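Local coordinates for protein isomaltodextranase (Arthrobacter globiformis, PDB 5AWO) that hydrolyses alpha-1,6-glucosidic linkages of dextran-type polysaccharides, removing successive isomaltose units from the non-reducing chain ends, at residues I530-A535 with V562-L567; N536-T541 with K598-L603. One frame throughout, in Å; residues are numbered along the deposited sequence.

Contact 1. Residues I530-A535 with V562-L567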
loop_
_atom_site.group_PDB
_atom_site.type_symbol
_atom_site.label_atom_id
_atom_site.label_comp_id
_atom_site.label_asym_id
_atom_site.label_seq_id
_atom_site.Cartn_x
_atom_site.Cartn_y
_atom_site.Cartn_z
ATOM N N ILE A 530 -5.907 20.517 20.205
ATOM C CA ILE A 530 -5.286 20.457 18.868
ATOM C C ILE A 530 -4.989 21.838 18.281
ATOM O O ILE A 530 -5.736 22.789 18.520
ATOM C CB ILE A 530 -6.152 19.639 17.893
ATOM C CG1 ILE A 530 -5.499 19.563 16.507
ATOM C CG2 ILE A 530 -7.566 20.216 17.761
ATOM C CD1 ILE A 530 -6.038 18.432 15.669
ATOM N N ARG A 531 -3.904 21.941 17.508
ATOM C CA ARG A 531 -3.542 23.158 16.786
ATOM C C ARG A 531 -3.296 22.861 15.306
ATOM O O ARG A 531 -2.825 21.773 14.971
ATOM C CB ARG A 531 -2.309 23.820 17.410
ATOM C CG ARG A 531 -2.558 24.454 18.781
ATOM C CD ARG A 531 -1.299 25.072 19.379
ATOM N NE ARG A 531 -0.270 24.079 19.705
ATOM C CZ ARG A 531 -0.319 23.220 20.725
ATOM N NH1 ARG A 531 -1.349 23.203 21.579
ATOM N NH2 ARG A 531 0.685 22.356 20.898
ATOM N N TYR A 532 -3.594 23.829 14.443
ATOM C CA TYR A 532 -3.445 23.701 12.989
ATOM C C TYR A 532 -2.651 24.894 12.451
ATOM O O TYR A 532 -3.130 26.037 12.519
ATOM C CB TYR A 532 -4.823 23.690 12.300
ATOM C CG TYR A 532 -5.889 22.792 12.875
ATOM C CD1 TYR A 532 -6.681 23.201 13.959
ATOM C CD2 TYR A 532 -6.194 21.559 12.290
ATOM C CE1 TYR A 532 -7.682 22.387 14.455
ATOM C CE2 TYR A 532 -7.186 20.733 12.792
ATOM C CZ TYR A 532 -7.949 21.144 13.877
ATOM O OH TYR A 532 -8.934 20.302 14.350
ATOM N N ARG A 533 -1.439 24.676 11.937
ATOM C CA ARG A 533 -0.703 25.761 11.305
ATOM C C ARG A 533 -1.086 25.804 9.840
ATOM O O ARG A 533 -0.956 24.794 9.125
ATOM C CB ARG A 533 0.825 25.651 11.471
ATOM C CG ARG A 533 1.562 26.912 11.049
ATOM C CD ARG A 533 3.031 26.917 11.443
ATOM N NE ARG A 533 3.631 28.252 11.325
ATOM C CZ ARG A 533 4.447 28.678 10.363
ATOM N NH1 ARG A 533 4.838 27.884 9.368
ATOM N NH2 ARG A 533 4.920 29.914 10.397
ATOM N N TYR A 534 -1.534 26.971 9.390
ATOM C CA TYR A 534 -2.210 27.105 8.110
ATOM C C TYR A 534 -1.913 28.455 7.449
ATOM O O TYR A 534 -1.456 29.392 8.115
ATOM C CB TYR A 534 -3.731 26.976 8.322
ATOM C CG TYR A 534 -4.342 28.255 8.869
ATOM C CD1 TYR A 534 -4.301 28.539 10.228
ATOM C CD2 TYR A 534 -4.892 29.198 8.014
ATOM C CE1 TYR A 534 -4.831 29.723 10.732
ATOM C CE2 TYR A 534 -5.418 30.387 8.509
ATOM C CZ TYR A 534 -5.371 30.638 9.862
ATOM O OH TYR A 534 -5.893 31.828 10.357
ATOM N N ALA A 535 -2.162 28.544 6.149
ATOM C CA ALA A 535 -2.235 29.821 5.420
ATOM C C ALA A 535 -3.638 29.933 4.787
ATOM O O ALA A 535 -4.250 28.922 4.418
ATOM C CB ALA A 535 -1.170 29.910 4.352
ATOM N N VAL A 562 -14.223 23.502 11.220
ATOM C CA VAL A 562 -13.273 24.276 11.995
ATOM C C VAL A 562 -12.945 25.516 11.172
ATOM O O VAL A 562 -12.788 25.429 9.953
ATOM C CB VAL A 562 -12.002 23.447 12.300
ATOM C CG1 VAL A 562 -10.962 24.298 13.010
ATOM C CG2 VAL A 562 -12.363 22.229 13.128
ATOM N N SER A 563 -12.898 26.683 11.812
ATOM C CA SER A 563 -12.744 27.932 11.082
ATOM C C SER A 563 -11.312 28.416 11.092
ATOM O O SER A 563 -10.602 28.237 12.083
ATOM C CB SER A 563 -13.678 29.010 11.668
ATOM O OG SER A 563 -15.024 28.587 11.571
ATOM N N PHE A 564 -10.912 29.040 9.989
ATOM C CA PHE A 564 -9.544 29.470 9.731
ATOM C C PHE A 564 -9.536 30.927 9.228
ATOM O O PHE A 564 -9.859 31.186 8.074
ATOM C CB PHE A 564 -8.898 28.542 8.685
ATOM C CG PHE A 564 -8.730 27.123 9.155
ATOM C CD1 PHE A 564 -9.757 26.199 9.022
ATOM C CD2 PHE A 564 -7.535 26.703 9.725
ATOM C CE1 PHE A 564 -9.604 24.888 9.457
ATOM C CE2 PHE A 564 -7.384 25.392 10.164
ATOM C CZ PHE A 564 -8.414 24.486 10.032
ATOM N N PRO A 565 -9.155 31.888 10.098
ATOM C CA PRO A 565 -9.206 33.317 9.721
ATOM C C PRO A 565 -8.357 33.698 8.512
ATOM O O PRO A 565 -7.260 33.148 8.325
ATOM C CB PRO A 565 -8.695 34.032 10.981
ATOM C CG PRO A 565 -9.002 33.110 12.103
ATOM C CD PRO A 565 -8.906 31.705 11.536
ATOM N N GLY A 566 -8.862 34.623 7.696
ATOM C CA GLY A 566 -8.127 35.162 6.562
ATOM C C GLY A 566 -6.925 35.958 7.047
ATOM O O GLY A 566 -6.995 36.633 8.082
ATOM N N LEU A 567 -5.830 35.859 6.303
ATOM C CA LEU A 567 -4.577 36.533 6.605
ATOM C C LEU A 567 -4.146 37.305 5.368
ATOM O O LEU A 567 -4.665 37.087 4.277
ATOM C CB LEU A 567 -3.501 35.505 7.014
ATOM C CG LEU A 567 -3.839 34.580 8.190
ATOM C CD1 LEU A 567 -2.787 33.487 8.360
ATOM C CD2 LEU A 567 -3.995 35.348 9.490
#

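Contact 2. Residues N536-T541 with K598-L603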
loop_
_atom_site.group_PDB
_atom_site.type_symbol
_atom_site.label_atom_id
_atom_site.label_comp_id
_atom_site.label_asym_id
_atom_site.label_seq_id
_atom_site.Cartn_x
_atom_site.Cartn_y
_atom_site.Cartn_z
ATOM N N ASN A 536 -4.145 31.164 4.688
ATOM C CA ASN A 536 -5.435 31.455 4.042
ATOM C C ASN A 536 -5.502 32.929 3.678
ATOM O O ASN A 536 -5.748 33.760 4.551
ATOM C CB ASN A 536 -6.605 31.135 4.969
ATOM C CG ASN A 536 -7.932 31.727 4.483
ATOM O OD1 ASN A 536 -8.094 32.027 3.308
ATOM N ND2 ASN A 536 -8.869 31.881 5.392
ATOM N N ALA A 537 -5.251 33.231 2.418
ATOM C CA ALA A 537 -5.353 34.596 1.903
ATOM C C ALA A 537 -6.465 34.667 0.877
ATOM O O ALA A 537 -6.308 35.290 -0.154
ATOM C CB ALA A 537 -4.038 35.042 1.289
ATOM N N THR A 538 -7.577 33.999 1.163
ATOM C CA THR A 538 -8.748 34.059 0.285
ATOM C C THR A 538 -9.512 35.382 0.421
ATOM O O THR A 538 -10.372 35.677 -0.406
ATOM C CB THR A 538 -9.749 32.939 0.578
ATOM O OG1 THR A 538 -10.132 32.980 1.950
ATOM C CG2 THR A 538 -9.136 31.558 0.225
ATOM N N GLY A 539 -9.223 36.136 1.478
ATOM C CA GLY A 539 -9.927 37.401 1.753
ATOM C C GLY A 539 -11.074 37.252 2.735
ATOM O O GLY A 539 -11.812 38.207 2.978
ATOM N N ASP A 540 -11.242 36.060 3.301
ATOM C CA ASP A 540 -12.338 35.771 4.213
ATOM C C ASP A 540 -12.000 34.519 5.026
ATOM O O ASP A 540 -11.059 33.783 4.682
ATOM C CB ASP A 540 -13.630 35.573 3.402
ATOM C CG ASP A 540 -14.903 35.854 4.201
ATOM O OD1 ASP A 540 -14.877 35.938 5.446
ATOM O OD2 ASP A 540 -15.968 35.952 3.557
ATOM N N THR A 541 -12.724 34.301 6.119
ATOM C CA THR A 541 -12.599 33.077 6.900
ATOM C C THR A 541 -12.810 31.878 5.965
ATOM O O THR A 541 -13.697 31.883 5.098
ATOM C CB THR A 541 -13.611 33.031 8.070
ATOM O OG1 THR A 541 -13.365 34.122 8.972
ATOM C CG2 THR A 541 -13.509 31.730 8.851
ATOM N N LYS A 598 -16.118 26.588 3.341
ATOM C CA LYS A 598 -15.896 27.890 2.751
ATOM C C LYS A 598 -14.413 28.104 2.476
ATOM O O LYS A 598 -13.579 27.816 3.324
ATOM C CB LYS A 598 -16.392 28.975 3.714
ATOM C CG LYS A 598 -16.306 30.386 3.161
ATOM C CD LYS A 598 -16.934 31.384 4.129
ATOM C CE LYS A 598 -17.037 32.765 3.502
ATOM N NZ LYS A 598 -17.533 33.775 4.482
ATOM N N GLY A 599 -14.104 28.605 1.294
ATOM C CA GLY A 599 -12.773 29.068 0.949
ATOM C C GLY A 599 -11.733 27.983 0.700
ATOM O O GLY A 599 -12.001 26.983 0.019
ATOM N N ALA A 600 -10.540 28.208 1.247
ATOM C CA ALA A 600 -9.408 27.299 1.076
ATOM C C ALA A 600 -8.351 27.579 2.147
ATOM O O ALA A 600 -8.279 28.687 2.687
ATOM C CB ALA A 600 -8.812 27.477 -0.302
ATOM N N ILE A 601 -7.527 26.577 2.462
ATOM C CA ILE A 601 -6.329 26.795 3.266
ATOM C C ILE A 601 -5.194 25.995 2.684
ATOM O O ILE A 601 -5.413 25.054 1.923
ATOM C CB ILE A 601 -6.450 26.378 4.751
ATOM C CG1 ILE A 601 -6.420 24.843 4.932
ATOM C CG2 ILE A 601 -7.672 27.020 5.402
ATOM C CD1 ILE A 601 -6.372 24.397 6.385
ATOM N N ASN A 602 -3.987 26.377 3.070
ATOM C CA ASN A 602 -2.810 25.500 2.932
ATOM C C ASN A 602 -2.472 25.029 4.332
ATOM O O ASN A 602 -2.544 25.807 5.283
ATOM C CB ASN A 602 -1.653 26.236 2.307
ATOM C CG ASN A 602 -1.888 26.558 0.843
ATOM O OD1 ASN A 602 -2.603 25.840 0.151
ATOM N ND2 ASN A 602 -1.278 27.636 0.357
ATOM N N LEU A 603 -2.115 23.755 4.491
ATOM C CA LEU A 603 -1.902 23.195 5.806
ATOM C C LEU A 603 -0.447 22.784 5.979
ATOM O O LEU A 603 0.071 22.002 5.180
ATOM C CB LEU A 603 -2.814 21.990 6.046
ATOM C CG LEU A 603 -2.755 21.379 7.437
ATOM C CD1 LEU A 603 -3.378 22.304 8.490
ATOM C CD2 LEU A 603 -3.434 20.028 7.458
#

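Contact 1. Residues I530-A535 with V562-L567
Tyr-534 and Phe-564 mark the nearest backbone approach, 7.9 Å between their CA atoms. The strand at 530-535 and the short strand piece 562-564 run in the same general sense, 45° apart, with axes 9.6 Å apart at closest. They belong to different sheets, so side chains rather than backbone bonds fill the space between them.

Phe-564 stands between two tyrosines and turns its edge to both. Its ring makes a T-shaped (edge-to-face) stack on Tyr-532, planes at 77°, with CZ over one face. Phe-564 CE2 also meets Tyr-532 CB at 3.7 Å. The second T-shaped stack is on Tyr-534, where Phe-564 CD2 lies over the ring face, 3.7 Å from Tyr-534 CG. Phe-564 CB adds a CH-pi contact over the same ring. Ile-530 CG1, from the same strand as Tyr-532, lies over the opposite face of that ring, toward its rim. Val-562 CG1 comes obliquely to the Tyr-532 ring, 4.1 Å from Tyr-532 CE1.

Tyr-534 has its CG between the backbone N and the carbonyl carbon (chi1 78°). The ring therefore reaches across to the loop that follows strand 555-564. There Tyr-534 OH donates to Pro-565 O at 2.8 Å, with the donor tilted a little from the carbonyl plane. Pro-565 CD packs against the same OH, 3.2 Å away, and Leu-567 CD1 lies obliquely to the ring, 4.1 Å from Tyr-534 CE2.

This is facing-sheet packing in the beta-sandwich of the carbohydrate-binding module. Val-546 and Met-544 on strand 542-549 extend the apolar layer, as does Ile-606 on strand 601-609. The chemistry is mainly aromatic and apolar. The hydroxyl bond gives the buried tyrosine a polar partner and ties its ring to the chain leaving strand 555-564.

Contact 2. Residues N536-T541 with K598-L603
Asp-540 and Lys-598 meet at about a right angle. The lysine chain is fully extended, which carries NZ to Asp-540 OD2 at 2.8 Å. The pair is a salt bridge between two exposed residues, though its hydrogen bond is weak. On the way Lys-598 CD passes Thr-541 O at 3.4 Å. Asp-540 OD1 accepts from Thr-541 N.

Asn-536 lays its amide beside Ala-600, with CG 3.5 Å from Ala-600 O. This is packing alone, since Asn-536 OD1 and Ala-600 O are both acceptors. With CG anti to the backbone N (chi1 166°), the amide turns back into its own loop. Asn-536 OD1 takes two bonds: Thr-538 N at 3.0 Å, closing an Asx turn, and Thr-538 OG1 at 2.6 Å, in the carbonyl plane on a lone pair. Asn-536 ND2 donates to Asp-540 O and also to Phe-564 O. An alanine here removes the amide, which would probably leave Asp-540 O and Phe-564 O without this donor and set Thr-538 free of the Asx turn. Thr-538 CG2 packs on Ala-600 CB at 4.1 Å.

The loop joins strands 526-535 and 542-549 and lies against the chain entering strand 601-609. Ser-542 OG bonds Ala-600 O, and Ile-601 packs on Met-544 and Phe-564.

In the fold
Contacts 1 and 2 adjoin, their centres about 8 Å apart, in the CBM35-type module. The order along the chain is 530-535, 536-541, 562-567, 598-603, so the contacts cross. Two probable backbone hydrogen bonds join them. Ala-535 O meets Asn-602 N at 2.9 Å, where strands 526-535 and 601-609 pair in one sheet. Leu-567 N meets Asn-536 O at 2.7 Å and holds the loop 536-541 to the loop 565-567. Tyr-534 CB also packs on Asn-602 O at 3.5 Å. Contact 1 thus fills the sandwich interior, and contact 2 lies where the loop 536-541 meets the chain near strand 601-609. Both lie away from Asp-201 and Asp-262, probably the nucleophile and the proton donor.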